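Local coordinates for protein biuret hydrolase (Pseudomonas sp., PDB 6C62) that hydrolyses 1-carboxybiuret to urea-1,3-dicarboxylate and ammonia, a step of atrazine degradation carried out by a member of the amidase family, at residues G254-F264 against D363-A371; F349-V357 against Q402-P410. One frame throughout, in Å; residues are numbered along the deposited sequence.

Contact 1. Residues G254-F264 against D363-A371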
ATOM      1  N   GLY A 254      -8.207 -35.057  13.449  1.00 28.57           N
ATOM      2  CA  GLY A 254      -9.181 -34.460  12.555  1.00 26.54           C
ATOM      3  C   GLY A 254      -8.700 -33.311  11.679  1.00 29.58           C
ATOM      4  O   GLY A 254      -9.464 -32.796  10.858  1.00 28.68           O
ATOM      5  N   LEU A 255      -7.440 -32.893  11.835  1.00 27.88           N
ATOM      6  CA  LEU A 255      -6.873 -31.870  10.984  1.00 26.16           C
ATOM      7  C   LEU A 255      -6.498 -32.420   9.643  1.00 24.02           C
ATOM      8  O   LEU A 255      -6.085 -33.543   9.517  1.00 25.94           O
ATOM      9  CB  LEU A 255      -5.671 -31.209  11.648  1.00 27.49           C
ATOM     10  CG  LEU A 255      -5.916 -30.469  12.962  1.00 28.31           C
ATOM     11  CD1 LEU A 255      -4.588 -29.883  13.403  1.00 29.77           C
ATOM     12  CD2 LEU A 255      -6.976 -29.367  12.914  1.00 29.31           C
ATOM     13  N   ARG A 256      -6.625 -31.599   8.615  1.00 22.63           N
ATOM     14  CA  ARG A 256      -6.186 -31.951   7.276  1.00 24.56           C
ATOM     15  C   ARG A 256      -4.739 -31.447   7.056  1.00 21.74           C
ATOM     16  O   ARG A 256      -4.472 -30.233   7.074  1.00 17.86           O
ATOM     17  CB  ARG A 256      -7.186 -31.432   6.232  1.00 29.56           C
ATOM     18  CG  ARG A 256      -7.333 -32.471   5.091  1.00 37.12           C
ATOM     19  CD  ARG A 256      -8.245 -32.074   3.912  1.00 41.45           C
ATOM     20  NE  ARG A 256      -7.845 -32.826   2.702  1.00 43.09           N
ATOM     21  CZ  ARG A 256      -7.956 -32.422   1.434  1.00 41.04           C
ATOM     22  NH1 ARG A 256      -8.479 -31.244   1.118  1.00 41.01           N
ATOM     23  NH2 ARG A 256      -7.552 -33.234   0.458  1.00 45.34           N
ATOM     24  N   ILE A 257      -3.799 -32.382   6.948  1.00 19.07           N
ATOM     25  CA  ILE A 257      -2.373 -32.024   6.893  1.00 18.30           C
ATOM     26  C   ILE A 257      -1.810 -32.532   5.591  1.00 18.48           C
ATOM     27  O   ILE A 257      -1.964 -33.692   5.262  1.00 17.54           O
ATOM     28  CB  ILE A 257      -1.584 -32.572   8.115  1.00 18.48           C
ATOM     29  CG1 ILE A 257      -2.338 -32.274   9.425  1.00 18.80           C
ATOM     30  CG2 ILE A 257      -0.126 -32.045   8.151  1.00 17.67           C
ATOM     31  CD1 ILE A 257      -1.538 -32.489  10.698  1.00 18.87           C
ATOM     32  N   GLY A 258      -1.164 -31.665   4.836  1.00 17.00           N
ATOM     33  CA  GLY A 258      -0.548 -32.016   3.586  1.00 15.58           C
ATOM     34  C   GLY A 258       0.916 -31.683   3.471  1.00 15.46           C
ATOM     35  O   GLY A 258       1.463 -30.900   4.260  1.00 16.24           O
ATOM     36  N   VAL A 259       1.548 -32.291   2.475  1.00 15.06           N
ATOM     37  CA  VAL A 259       2.954 -32.097   2.172  1.00 16.36           C
ATOM     38  C   VAL A 259       3.086 -31.318   0.869  1.00 15.70           C
ATOM     39  O   VAL A 259       2.506 -31.724  -0.151  1.00 15.06           O
ATOM     40  CB  VAL A 259       3.669 -33.461   1.984  1.00 19.08           C
ATOM     41  CG1 VAL A 259       5.132 -33.289   1.699  1.00 20.41           C
ATOM     42  CG2 VAL A 259       3.525 -34.320   3.197  1.00 20.16           C
ATOM     43  N   LEU A 260       3.836 -30.205   0.879  1.00 15.02           N
ATOM     44  CA  LEU A 260       3.962 -29.376  -0.321  1.00 15.84           C
ATOM     45  C   LEU A 260       4.857 -30.048  -1.332  1.00 16.18           C
ATOM     46  O   LEU A 260       5.857 -30.598  -0.961  1.00 16.28           O
ATOM     47  CB  LEU A 260       4.486 -27.972  -0.019  1.00 16.65           C
ATOM     48  CG  LEU A 260       3.577 -27.095   0.838  1.00 17.84           C
ATOM     49  CD1 LEU A 260       4.190 -25.722   0.996  1.00 17.86           C
ATOM     50  CD2 LEU A 260       2.200 -26.980   0.189  1.00 18.75           C
ATOM     51  N   GLY A 261       4.473 -30.025  -2.601  1.00 15.81           N
ATOM     52  CA  GLY A 261       5.287 -30.559  -3.659  1.00 16.70           C
ATOM     53  C   GLY A 261       5.790 -29.464  -4.555  1.00 18.60           C
ATOM     54  O   GLY A 261       5.864 -28.286  -4.144  1.00 19.16           O
ATOM     55  N   GLY A 262       6.089 -29.850  -5.788  1.00 16.87           N
ATOM     56  CA  GLY A 262       6.592 -28.952  -6.833  1.00 18.09           C
ATOM     57  C   GLY A 262       7.806 -28.151  -6.394  1.00 16.33           C
ATOM     58  O   GLY A 262       8.831 -28.752  -6.094  1.00 17.44           O
ATOM     59  N   TRP A 263       7.668 -26.823  -6.320  1.00 14.13           N
ATOM     60  CA  TRP A 263       8.757 -25.920  -5.901  1.00 14.66           C
ATOM     61  C   TRP A 263       9.436 -26.407  -4.610  1.00 13.95           C
ATOM     62  O   TRP A 263      10.661 -26.372  -4.485  1.00 15.18           O
ATOM     63  CB  TRP A 263       8.183 -24.509  -5.649  1.00 13.57           C
ATOM     64  CG  TRP A 263       9.145 -23.538  -5.064  1.00 13.91           C
ATOM     65  CD1 TRP A 263       9.260 -23.201  -3.749  1.00 14.62           C
ATOM     66  CD2 TRP A 263      10.110 -22.764  -5.760  1.00 14.20           C
ATOM     67  NE1 TRP A 263      10.261 -22.268  -3.585  1.00 14.39           N
ATOM     68  CE2 TRP A 263      10.797 -21.988  -4.808  1.00 15.01           C
ATOM     69  CE3 TRP A 263      10.471 -22.660  -7.089  1.00 15.73           C
ATOM     70  CZ2 TRP A 263      11.834 -21.109  -5.162  1.00 15.74           C
ATOM     71  CZ3 TRP A 263      11.482 -21.773  -7.440  1.00 16.29           C
ATOM     72  CH2 TRP A 263      12.173 -21.036  -6.478  1.00 16.04           C
ATOM     73  N   PHE A 264       8.624 -26.856  -3.667  1.00 14.14           N
ATOM     74  CA  PHE A 264       9.091 -27.256  -2.355  1.00 14.96           C
ATOM     75  C   PHE A 264       9.754 -28.659  -2.303  1.00 16.68           C
ATOM     76  O   PHE A 264      10.386 -29.021  -1.272  1.00 15.70           O
ATOM     77  CB  PHE A 264       7.963 -27.157  -1.357  1.00 14.39           C
ATOM     78  CG  PHE A 264       7.483 -25.763  -1.146  1.00 14.09           C
ATOM     79  CD1 PHE A 264       8.109 -24.940  -0.204  1.00 13.13           C
ATOM     80  CD2 PHE A 264       6.457 -25.234  -1.918  1.00 13.92           C
ATOM     81  CE1 PHE A 264       7.662 -23.640  -0.029  1.00 12.62           C
ATOM     82  CE2 PHE A 264       6.020 -23.927  -1.743  1.00 11.80           C
ATOM     83  CZ  PHE A 264       6.625 -23.155  -0.791  1.00 11.94           C
ATOM     84  N   ASP A 363      -9.045 -25.745   2.255  1.00 23.15           N
ATOM     85  CA  ASP A 363      -9.013 -27.190   2.100  1.00 24.18           C
ATOM     86  C   ASP A 363      -7.984 -27.859   3.036  1.00 24.02           C
ATOM     87  O   ASP A 363      -7.946 -29.071   3.098  1.00 27.60           O
ATOM     88  CB  ASP A 363      -8.686 -27.548   0.654  1.00 26.69           C
ATOM     89  CG  ASP A 363      -9.684 -26.884  -0.386  1.00 28.15           C
ATOM     90  OD1 ASP A 363     -10.865 -26.639  -0.075  1.00 29.36           O
ATOM     91  OD2 ASP A 363      -9.284 -26.564  -1.514  1.00 31.06           O
ATOM     92  N   TRP A 364      -7.143 -27.085   3.750  1.00 20.77           N
ATOM     93  CA  TRP A 364      -6.015 -27.655   4.494  1.00 19.71           C
ATOM     94  C   TRP A 364      -5.886 -26.897   5.794  1.00 20.17           C
ATOM     95  O   TRP A 364      -6.145 -25.673   5.815  1.00 17.46           O
ATOM     96  CB  TRP A 364      -4.721 -27.586   3.687  1.00 18.58           C
ATOM     97  CG  TRP A 364      -4.792 -28.373   2.462  1.00 17.86           C
ATOM     98  CD1 TRP A 364      -5.074 -27.922   1.201  1.00 18.95           C
ATOM     99  CD2 TRP A 364      -4.666 -29.792   2.347  1.00 18.74           C
ATOM    100  NE1 TRP A 364      -5.106 -28.983   0.298  1.00 18.69           N
ATOM    101  CE2 TRP A 364      -4.861 -30.131   0.988  1.00 18.28           C
ATOM    102  CE3 TRP A 364      -4.378 -30.822   3.272  1.00 18.25           C
ATOM    103  CZ2 TRP A 364      -4.777 -31.452   0.521  1.00 19.65           C
ATOM    104  CZ3 TRP A 364      -4.283 -32.128   2.816  1.00 18.18           C
ATOM    105  CH2 TRP A 364      -4.495 -32.439   1.471  1.00 18.96           C
ATOM    106  N   ASP A 365      -5.514 -27.619   6.869  1.00 18.71           N
ATOM    107  CA  ASP A 365      -5.243 -26.990   8.169  1.00 18.94           C
ATOM    108  C   ASP A 365      -3.742 -26.670   8.347  1.00 17.10           C
ATOM    109  O   ASP A 365      -3.395 -25.572   8.802  1.00 16.44           O
ATOM    110  CB  ASP A 365      -5.757 -27.858   9.300  1.00 20.60           C
ATOM    111  CG  ASP A 365      -7.273 -28.072   9.191  1.00 24.30           C
ATOM    112  OD1 ASP A 365      -7.956 -27.049   9.293  1.00 25.58           O
ATOM    113  OD2 ASP A 365      -7.773 -29.221   8.883  1.00 24.91           O
ATOM    114  N   ILE A 366      -2.890 -27.630   7.982  1.00 16.34           N
ATOM    115  CA  ILE A 366      -1.425 -27.480   8.080  1.00 15.87           C
ATOM    116  C   ILE A 366      -0.779 -28.020   6.802  1.00 15.73           C
ATOM    117  O   ILE A 366      -1.220 -29.072   6.276  1.00 14.85           O
ATOM    118  CB  ILE A 366      -0.897 -28.214   9.319  1.00 16.17           C
ATOM    119  CG1 ILE A 366      -1.371 -27.568  10.582  1.00 17.35           C
ATOM    120  CG2 ILE A 366       0.614 -28.191   9.390  1.00 17.12           C
ATOM    121  CD1 ILE A 366      -1.642 -28.577  11.627  1.00 19.55           C
ATOM    122  N   LEU A 367       0.238 -27.326   6.307  1.00 13.54           N
ATOM    123  CA  LEU A 367       1.043 -27.793   5.178  1.00 13.33           C
ATOM    124  C   LEU A 367       2.496 -27.846   5.594  1.00 15.03           C
ATOM    125  O   LEU A 367       2.955 -26.969   6.332  1.00 15.14           O
ATOM    126  CB  LEU A 367       0.850 -26.920   3.937  1.00 12.62           C
ATOM    127  CG  LEU A 367      -0.615 -26.918   3.418  1.00 13.27           C
ATOM    128  CD1 LEU A 367      -0.852 -25.816   2.402  1.00 14.21           C
ATOM    129  CD2 LEU A 367      -0.941 -28.256   2.758  1.00 12.85           C
ATOM    130  N   ILE A 368       3.218 -28.870   5.121  1.00 15.28           N
ATOM    131  CA  ILE A 368       4.583 -29.125   5.533  1.00 16.25           C
ATOM    132  C   ILE A 368       5.571 -28.914   4.389  1.00 14.56           C
ATOM    133  O   ILE A 368       5.397 -29.410   3.269  1.00 13.57           O
ATOM    134  CB  ILE A 368       4.740 -30.591   5.967  1.00 19.64           C
ATOM    135  CG1 ILE A 368       3.730 -30.937   7.039  1.00 21.89           C
ATOM    136  CG2 ILE A 368       6.150 -30.816   6.512  1.00 22.24           C
ATOM    137  CD1 ILE A 368       3.736 -32.442   7.287  1.00 24.85           C
ATOM    138  N   ALA A 369       6.646 -28.227   4.692  1.00 12.93           N
ATOM    139  CA  ALA A 369       7.752 -28.046   3.770  1.00 14.02           C
ATOM    140  C   ALA A 369       9.069 -28.026   4.505  1.00 13.31           C
ATOM    141  O   ALA A 369       9.095 -27.848   5.711  1.00 13.82           O
ATOM    142  CB  ALA A 369       7.554 -26.723   3.030  1.00 14.51           C
ATOM    143  N   PRO A 370      10.187 -28.161   3.784  1.00 15.04           N
ATOM    144  CA  PRO A 370      11.449 -27.980   4.475  1.00 15.13           C
ATOM    145  C   PRO A 370      11.701 -26.507   4.695  1.00 15.45           C
ATOM    146  O   PRO A 370      11.151 -25.663   3.983  1.00 14.11           O
ATOM    147  CB  PRO A 370      12.494 -28.591   3.516  1.00 16.76           C
ATOM    148  CG  PRO A 370      11.739 -29.062   2.283  1.00 17.89           C
ATOM    149  CD  PRO A 370      10.369 -28.430   2.343  1.00 16.08           C
ATOM    150  N   ALA A 371      12.482 -26.199   5.715  1.00 14.80           N
ATOM    151  CA  ALA A 371      12.864 -24.821   6.011  1.00 14.53           C
ATOM    152  C   ALA A 371      14.007 -24.285   5.168  1.00 14.93           C
ATOM    153  O   ALA A 371      14.052 -23.075   4.844  1.00 15.63           O
ATOM    154  CB  ALA A 371      13.216 -24.694   7.484  1.00 16.09           C
TER
HETATM  155  O   HOH W   1       7.450 -30.381   1.328  1.00 22.98           O
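Backbone hydrogen bonds zip Arg256 through Leu260 to Asp365 through Ile368 in the staggered ladder of parallel strands. Gly258 sends its N to Ile366 O (3.0 Å) and takes Ile368 N on its own O, and Leu260 N closes the ladder on Ile368 O. Beyond that last bond a water donates to both Leu260 O and Ile368 O. At the other end Arg256 O accepts from two amides, Asp365 N at 2.8 Å and Ile366 N at 3.2 Å.

Asp365 OD2 takes the place of a backbone acceptor and receives Arg256 N at 2.7 Å, almost straight at 175°, through its anti lone pair. CG anti to the carbonyl carbon (chi1 -60°) turns the short carboxylate toward Arg256 N.

The ladder joins strands 257-260 and 366-370, neighbours in the mixed sheet of the amidase fold, between which the chain makes a long, mostly helical connection. Strand 288-289 flanks 257-260, and 426-432 flanks 366-370.

Just ahead of the two strands Arg256 and Trp364 form a cation-pi stack. The extended chain of Arg256 lays its guanidinium flat over the Trp364 ring, CZ 3.6 Å from the centroid of the six-membered ring and the planes 21° apart, while Leu367 CD2 covers the opposite face. Arg256 NH1 also reaches Asp363 O, bent, and NH2 forms a salt bridge with Glu287. Gly258 suits its place because a CB there would press against Trp364 and Leu367.

Branched Ile257, Ile366 and Ile368 pack on one face of the sheet, where Ile257 CG2 meets Ile368 CD1 at 4.0 Å, and Leu260 CD2 lies against Leu367 CD1 on the other. Past the ladder, small Ala369 leaves room for the Phe264 ring, whose CD1 lies 3.7 Å from Ala369 CB.

Contact 2. Residues F349-V357 against Q402-P410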
ATOM      1  N   PHE A 349       0.216  -8.335  -8.079  1.00  8.88           N
ATOM      2  CA  PHE A 349       0.276  -9.780  -7.957  1.00  9.33           C
ATOM      3  C   PHE A 349      -0.008 -10.220  -6.535  1.00  8.50           C
ATOM      4  O   PHE A 349      -0.651 -11.237  -6.307  1.00  7.75           O
ATOM      5  CB  PHE A 349       1.603 -10.333  -8.464  1.00 11.00           C
ATOM      6  CG  PHE A 349       1.822 -11.778  -8.114  1.00 11.46           C
ATOM      7  CD1 PHE A 349       1.146 -12.756  -8.816  1.00 14.00           C
ATOM      8  CD2 PHE A 349       2.620 -12.139  -7.082  1.00 12.96           C
ATOM      9  CE1 PHE A 349       1.255 -14.113  -8.489  1.00 14.68           C
ATOM     10  CE2 PHE A 349       2.758 -13.499  -6.746  1.00 14.36           C
ATOM     11  CZ  PHE A 349       2.089 -14.479  -7.477  1.00 14.02           C
ATOM     12  N   ARG A 350       0.479  -9.473  -5.555  1.00  8.71           N
ATOM     13  CA  ARG A 350       0.313  -9.887  -4.172  1.00  8.91           C
ATOM     14  C   ARG A 350      -1.185 -10.027  -3.771  1.00  8.83           C
ATOM     15  O   ARG A 350      -1.508 -10.854  -2.936  1.00  8.80           O
ATOM     16  CB  ARG A 350       1.038  -8.919  -3.214  1.00  9.55           C
ATOM     17  CG  ARG A 350       1.198  -9.506  -1.825  1.00  9.56           C
ATOM     18  CD  ARG A 350       1.908  -8.594  -0.882  1.00  9.47           C
ATOM     19  NE  ARG A 350       2.450  -9.284   0.270  1.00  9.03           N
ATOM     20  CZ  ARG A 350       3.077  -8.667   1.254  1.00  9.17           C
ATOM     21  NH1 ARG A 350       3.213  -7.330   1.282  1.00  9.44           N
ATOM     22  NH2 ARG A 350       3.556  -9.395   2.250  1.00  9.53           N
ATOM     23  N   ARG A 351      -2.070  -9.176  -4.310  1.00  9.49           N
ATOM     24  CA  ARG A 351      -3.521  -9.331  -4.110  1.00 11.06           C
ATOM     25  C   ARG A 351      -4.022 -10.698  -4.618  1.00  9.46           C
ATOM     26  O   ARG A 351      -4.733 -11.395  -3.924  1.00  9.48           O
ATOM     27  CB  ARG A 351      -4.331  -8.180  -4.739  1.00 13.38           C
ATOM     28  CG  ARG A 351      -5.856  -8.420  -4.771  1.00 13.35           C
ATOM     29  CD  ARG A 351      -6.614  -7.188  -5.259  1.00 14.35           C
ATOM     30  NE  ARG A 351      -6.451  -6.095  -4.329  1.00 13.49           N
ATOM     31  CZ  ARG A 351      -7.113  -5.914  -3.190  1.00 14.38           C
ATOM     32  NH1 ARG A 351      -8.074  -6.717  -2.834  1.00 14.72           N
ATOM     33  NH2 ARG A 351      -6.799  -4.884  -2.410  1.00 14.71           N
ATOM     34  N   VAL A 352      -3.610 -11.054  -5.804  1.00 10.48           N
ATOM     35  CA  VAL A 352      -4.001 -12.334  -6.440  1.00 11.35           C
ATOM     36  C   VAL A 352      -3.454 -13.483  -5.603  1.00 11.49           C
ATOM     37  O   VAL A 352      -4.140 -14.436  -5.306  1.00 11.54           O
ATOM     38  CB  VAL A 352      -3.448 -12.405  -7.886  1.00 13.11           C
ATOM     39  CG1 VAL A 352      -3.661 -13.790  -8.473  1.00 14.58           C
ATOM     40  CG2 VAL A 352      -4.176 -11.404  -8.769  1.00 14.89           C
ATOM     41  N   TYR A 353      -2.199 -13.376  -5.193  1.00 10.70           N
ATOM     42  CA  TYR A 353      -1.518 -14.380  -4.377  1.00  9.94           C
ATOM     43  C   TYR A 353      -2.209 -14.577  -3.065  1.00 10.10           C
ATOM     44  O   TYR A 353      -2.410 -15.735  -2.667  1.00  9.66           O
ATOM     45  CB  TYR A 353      -0.066 -13.977  -4.197  1.00 10.60           C
ATOM     46  CG  TYR A 353       0.874 -14.973  -3.623  1.00 10.37           C
ATOM     47  CD1 TYR A 353       1.271 -16.055  -4.362  1.00 10.92           C
ATOM     48  CD2 TYR A 353       1.448 -14.781  -2.368  1.00 11.26           C
ATOM     49  CE1 TYR A 353       2.170 -16.980  -3.890  1.00 11.30           C
ATOM     50  CE2 TYR A 353       2.355 -15.690  -1.872  1.00 11.93           C
ATOM     51  CZ  TYR A 353       2.721 -16.807  -2.665  1.00 12.74           C
ATOM     52  OH  TYR A 353       3.650 -17.674  -2.216  1.00 14.44           O
ATOM     53  N   ARG A 354      -2.527 -13.483  -2.355  1.00 10.05           N
ATOM     54  CA  ARG A 354      -3.262 -13.545  -1.077  1.00  9.82           C
ATOM     55  C   ARG A 354      -4.579 -14.321  -1.277  1.00 10.84           C
ATOM     56  O   ARG A 354      -4.861 -15.259  -0.519  1.00  9.47           O
ATOM     57  CB  ARG A 354      -3.579 -12.142  -0.537  1.00  9.91           C
ATOM     58  CG  ARG A 354      -4.417 -12.097   0.723  1.00  9.78           C
ATOM     59  CD  ARG A 354      -4.509 -10.672   1.281  1.00 10.53           C
ATOM     60  NE  ARG A 354      -5.106  -9.751   0.351  1.00 10.49           N
ATOM     61  CZ  ARG A 354      -4.857  -8.443   0.325  1.00 11.68           C
ATOM     62  NH1 ARG A 354      -4.098  -7.876   1.246  1.00 11.53           N
ATOM     63  NH2 ARG A 354      -5.421  -7.659  -0.607  1.00 10.97           N
ATOM     64  N   ASP A 355      -5.320 -13.967  -2.318  1.00 10.66           N
ATOM     65  CA  ASP A 355      -6.578 -14.671  -2.614  1.00 13.78           C
ATOM     66  C   ASP A 355      -6.335 -16.189  -2.815  1.00 12.70           C
ATOM     67  O   ASP A 355      -7.092 -16.992  -2.269  1.00 12.03           O
ATOM     68  CB  ASP A 355      -7.320 -14.074  -3.818  1.00 17.44           C
ATOM     69  CG  ASP A 355      -7.916 -12.681  -3.550  1.00 23.72           C
ATOM     70  OD1 ASP A 355      -8.124 -12.294  -2.356  1.00 28.76           O
ATOM     71  OD2 ASP A 355      -8.212 -11.937  -4.561  1.00 27.87           O
ATOM     72  N   LYS A 356      -5.294 -16.556  -3.568  1.00 13.01           N
ATOM     73  CA  LYS A 356      -5.036 -17.976  -3.874  1.00 13.40           C
ATOM     74  C   LYS A 356      -4.551 -18.755  -2.659  1.00 13.10           C
ATOM     75  O   LYS A 356      -4.906 -19.906  -2.448  1.00 13.57           O
ATOM     76  CB  LYS A 356      -4.018 -18.119  -4.999  1.00 14.42           C
ATOM     77  CG  LYS A 356      -4.511 -17.626  -6.372  1.00 15.69           C
ATOM     78  CD  LYS A 356      -3.445 -17.871  -7.404  1.00 16.50           C
ATOM     79  CE  LYS A 356      -3.961 -17.573  -8.781  1.00 17.10           C
ATOM     80  NZ  LYS A 356      -2.994 -18.173  -9.742  1.00 17.84           N
ATOM     81  N   VAL A 357      -3.696 -18.136  -1.842  1.00 11.87           N
ATOM     82  CA  VAL A 357      -3.245 -18.767  -0.625  1.00 11.95           C
ATOM     83  C   VAL A 357      -4.389 -18.951   0.395  1.00 12.72           C
ATOM     84  O   VAL A 357      -4.519 -20.042   0.997  1.00 12.96           O
ATOM     85  CB  VAL A 357      -1.996 -18.051  -0.023  1.00 11.34           C
ATOM     86  CG1 VAL A 357      -1.641 -18.618   1.336  1.00 11.14           C
ATOM     87  CG2 VAL A 357      -0.814 -18.218  -0.973  1.00 11.42           C
ATOM     88  N   GLN A 402      10.778 -17.988   1.410  1.00 12.29           N
ATOM     89  CA  GLN A 402      10.374 -16.729   0.809  1.00 12.80           C
ATOM     90  C   GLN A 402       8.933 -16.691   0.244  1.00 13.05           C
ATOM     91  O   GLN A 402       8.242 -15.713   0.449  1.00 12.72           O
ATOM     92  CB  GLN A 402      11.425 -16.277  -0.231  1.00 13.36           C
ATOM     93  CG  GLN A 402      11.257 -14.830  -0.673  1.00 14.76           C
ATOM     94  CD  GLN A 402      12.524 -14.176  -1.201  1.00 16.76           C
ATOM     95  OE1 GLN A 402      13.450 -14.869  -1.600  1.00 18.50           O
ATOM     96  NE2 GLN A 402      12.627 -12.848  -1.105  1.00 17.01           N
ATOM     97  N   PRO A 403       8.461 -17.766  -0.387  1.00 13.03           N
ATOM     98  CA  PRO A 403       7.043 -17.736  -0.876  1.00 13.81           C
ATOM     99  C   PRO A 403       6.013 -17.663   0.261  1.00 13.94           C
ATOM    100  O   PRO A 403       4.942 -17.097   0.084  1.00 15.31           O
ATOM    101  CB  PRO A 403       6.898 -19.089  -1.600  1.00 13.55           C
ATOM    102  CG  PRO A 403       8.322 -19.551  -1.916  1.00 14.11           C
ATOM    103  CD  PRO A 403       9.156 -19.002  -0.795  1.00 12.97           C
ATOM    104  N   VAL A 404       6.338 -18.196   1.417  1.00 13.85           N
ATOM    105  CA  VAL A 404       5.370 -18.356   2.505  1.00 14.37           C
ATOM    106  C   VAL A 404       5.174 -17.082   3.339  1.00 14.75           C
ATOM    107  O   VAL A 404       4.034 -16.665   3.626  1.00 16.03           O
ATOM    108  CB  VAL A 404       5.802 -19.530   3.429  1.00 14.80           C
ATOM    109  CG1 VAL A 404       4.811 -19.689   4.566  1.00 16.08           C
ATOM    110  CG2 VAL A 404       5.970 -20.825   2.613  1.00 14.43           C
ATOM    111  N   SER A 405       6.264 -16.420   3.687  1.00 13.41           N
ATOM    112  CA  SER A 405       6.189 -15.126   4.349  1.00 13.51           C
ATOM    113  C   SER A 405       5.541 -14.025   3.482  1.00 12.60           C
ATOM    114  O   SER A 405       4.998 -13.087   4.005  1.00 10.68           O
ATOM    115  CB  SER A 405       7.584 -14.707   4.862  1.00 13.02           C
ATOM    116  OG  SER A 405       8.534 -15.055   3.919  1.00 12.46           O
ATOM    117  N   PHE A 406       5.556 -14.187   2.163  1.00 12.62           N
ATOM    118  CA  PHE A 406       4.991 -13.179   1.285  1.00 13.47           C
ATOM    119  C   PHE A 406       3.447 -13.095   1.424  1.00 13.30           C
ATOM    120  O   PHE A 406       2.852 -12.027   1.336  1.00 11.58           O
ATOM    121  CB  PHE A 406       5.395 -13.463  -0.141  1.00 12.61           C
ATOM    122  CG  PHE A 406       5.079 -12.349  -1.088  1.00 12.35           C
ATOM    123  CD1 PHE A 406       5.517 -11.044  -0.812  1.00 12.72           C
ATOM    124  CD2 PHE A 406       4.320 -12.564  -2.222  1.00 12.06           C
ATOM    125  CE1 PHE A 406       5.173  -9.980  -1.652  1.00 12.02           C
ATOM    126  CE2 PHE A 406       3.977 -11.501  -3.037  1.00 11.88           C
ATOM    127  CZ  PHE A 406       4.445 -10.240  -2.799  1.00 11.75           C
ATOM    128  N   ALA A 407       2.847 -14.272   1.667  1.00 14.18           N
ATOM    129  CA  ALA A 407       1.451 -14.384   2.021  1.00 14.36           C
ATOM    130  C   ALA A 407       1.190 -14.096   3.490  1.00 14.29           C
ATOM    131  O   ALA A 407       0.024 -13.898   3.879  1.00 15.81           O
ATOM    132  CB  ALA A 407       0.919 -15.747   1.659  1.00 15.11           C
ATOM    133  N   GLY A 408       2.227 -14.103   4.343  1.00 12.76           N
ATOM    134  CA  GLY A 408       2.058 -13.718   5.753  1.00 11.88           C
ATOM    135  C   GLY A 408       1.492 -14.830   6.619  1.00 11.97           C
ATOM    136  O   GLY A 408       0.999 -14.537   7.702  1.00 11.88           O
ATOM    137  N   CYS A 409       1.569 -16.104   6.154  1.00 11.31           N
ATOM    138  CA  CYS A 409       1.039 -17.236   6.901  1.00 12.07           C
ATOM    139  C   CYS A 409       1.944 -17.555   8.088  1.00 11.10           C
ATOM    140  O   CYS A 409       3.156 -17.512   7.948  1.00 11.04           O
ATOM    141  CB  CYS A 409       1.000 -18.482   6.003  1.00 12.87           C
ATOM    142  SG  CYS A 409      -0.116 -18.399   4.620  1.00 16.54           S
ATOM    143  N   PRO A 410       1.390 -17.933   9.225  1.00 10.22           N
ATOM    144  CA  PRO A 410       2.252 -18.298  10.333  1.00 10.12           C
ATOM    145  C   PRO A 410       2.963 -19.644  10.121  1.00  9.70           C
ATOM    146  O   PRO A 410       2.441 -20.527   9.433  1.00  9.86           O
ATOM    147  CB  PRO A 410       1.281 -18.363  11.535  1.00  9.97           C
ATOM    148  CG  PRO A 410      -0.016 -18.769  10.924  1.00 10.42           C
ATOM    149  CD  PRO A 410      -0.025 -18.063   9.562  1.00 10.54           C
TER
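Arg350 reaches along the Phe406 ring and grips that residue's carbonyl. With CG anti to the backbone N (chi1 -165°) and the chain extended to NE, its methylenes run past the ring rim, CG 3.5 Å from Phe406 CZ, and its guanidinium comes to lie nearly parallel to the ring, the planes 6° apart. The stack is offset, NE standing over the rim of one face. NE and NH2 bind Phe406 O side-on at 3.0 and 2.9 Å, in the guanidinium plane. Two donors fix the rotation of the group and satisfy a carbonyl of a buried residue, while NH1 bonds to Ser205 O; the group also makes a cation-pi contact with an aromatic side chain of another protein's chain. A leucine in place of Arg350 would probably leave Phe406 O without both donors, Ser205 O without this donor, and the Phe406 ring without its flat cover.

Tyr353, one turn on, likewise swings CG anti to its N (chi1 -169°), which carries the ring across to helix 402-407. Its hydroxyl donates to Pro403 O at 2.7 Å, approaching from above the carbonyl plane, and also bonds to Trp291 NE1. A tyrosine suits this buried place because its long ring packs while its tip stays polar: CD2 meets Phe406 CD2 at 3.6 Å, the rings obliquely turned. Small Ala407 lets the tyrosine and Val357 come close, and Val357 CG1 also touches Cys409 SG at 3.6 Å.

Segment 349-357 of helix 340-360 crosses helix 402-407 almost perpendicularly, the axes 10.3 Å apart at closest. Helix 294-312 packs on Phe349 and Phe406, helix 263-266 on Pro403, and strand 426-432 on Val404 and Cys409.

In the fold
The centres of contact 1 and contact 2 lie about 15 Å apart on the same side of the chain's centre, and they touch where Trp263 and Phe264 pack on Pro403. Along the chain their segments alternate, 254-264, 349-357, 363-371 and 402-410, and helix 340-360 of contact 2 leads directly into strand 366-370 of contact 1. Strand 426-432 borders both, pairing with 366-370 and packing on 402-410. Contact 1 lies away from the annotated sites, whereas Ser405 of contact 2 is about 9 Å, side chain to side chain, from Ser174, the probable acyl-ester nucleophile. The two contacts therefore join one flank of the sheet to helix 402-407, which lies near the probable catalytic centre.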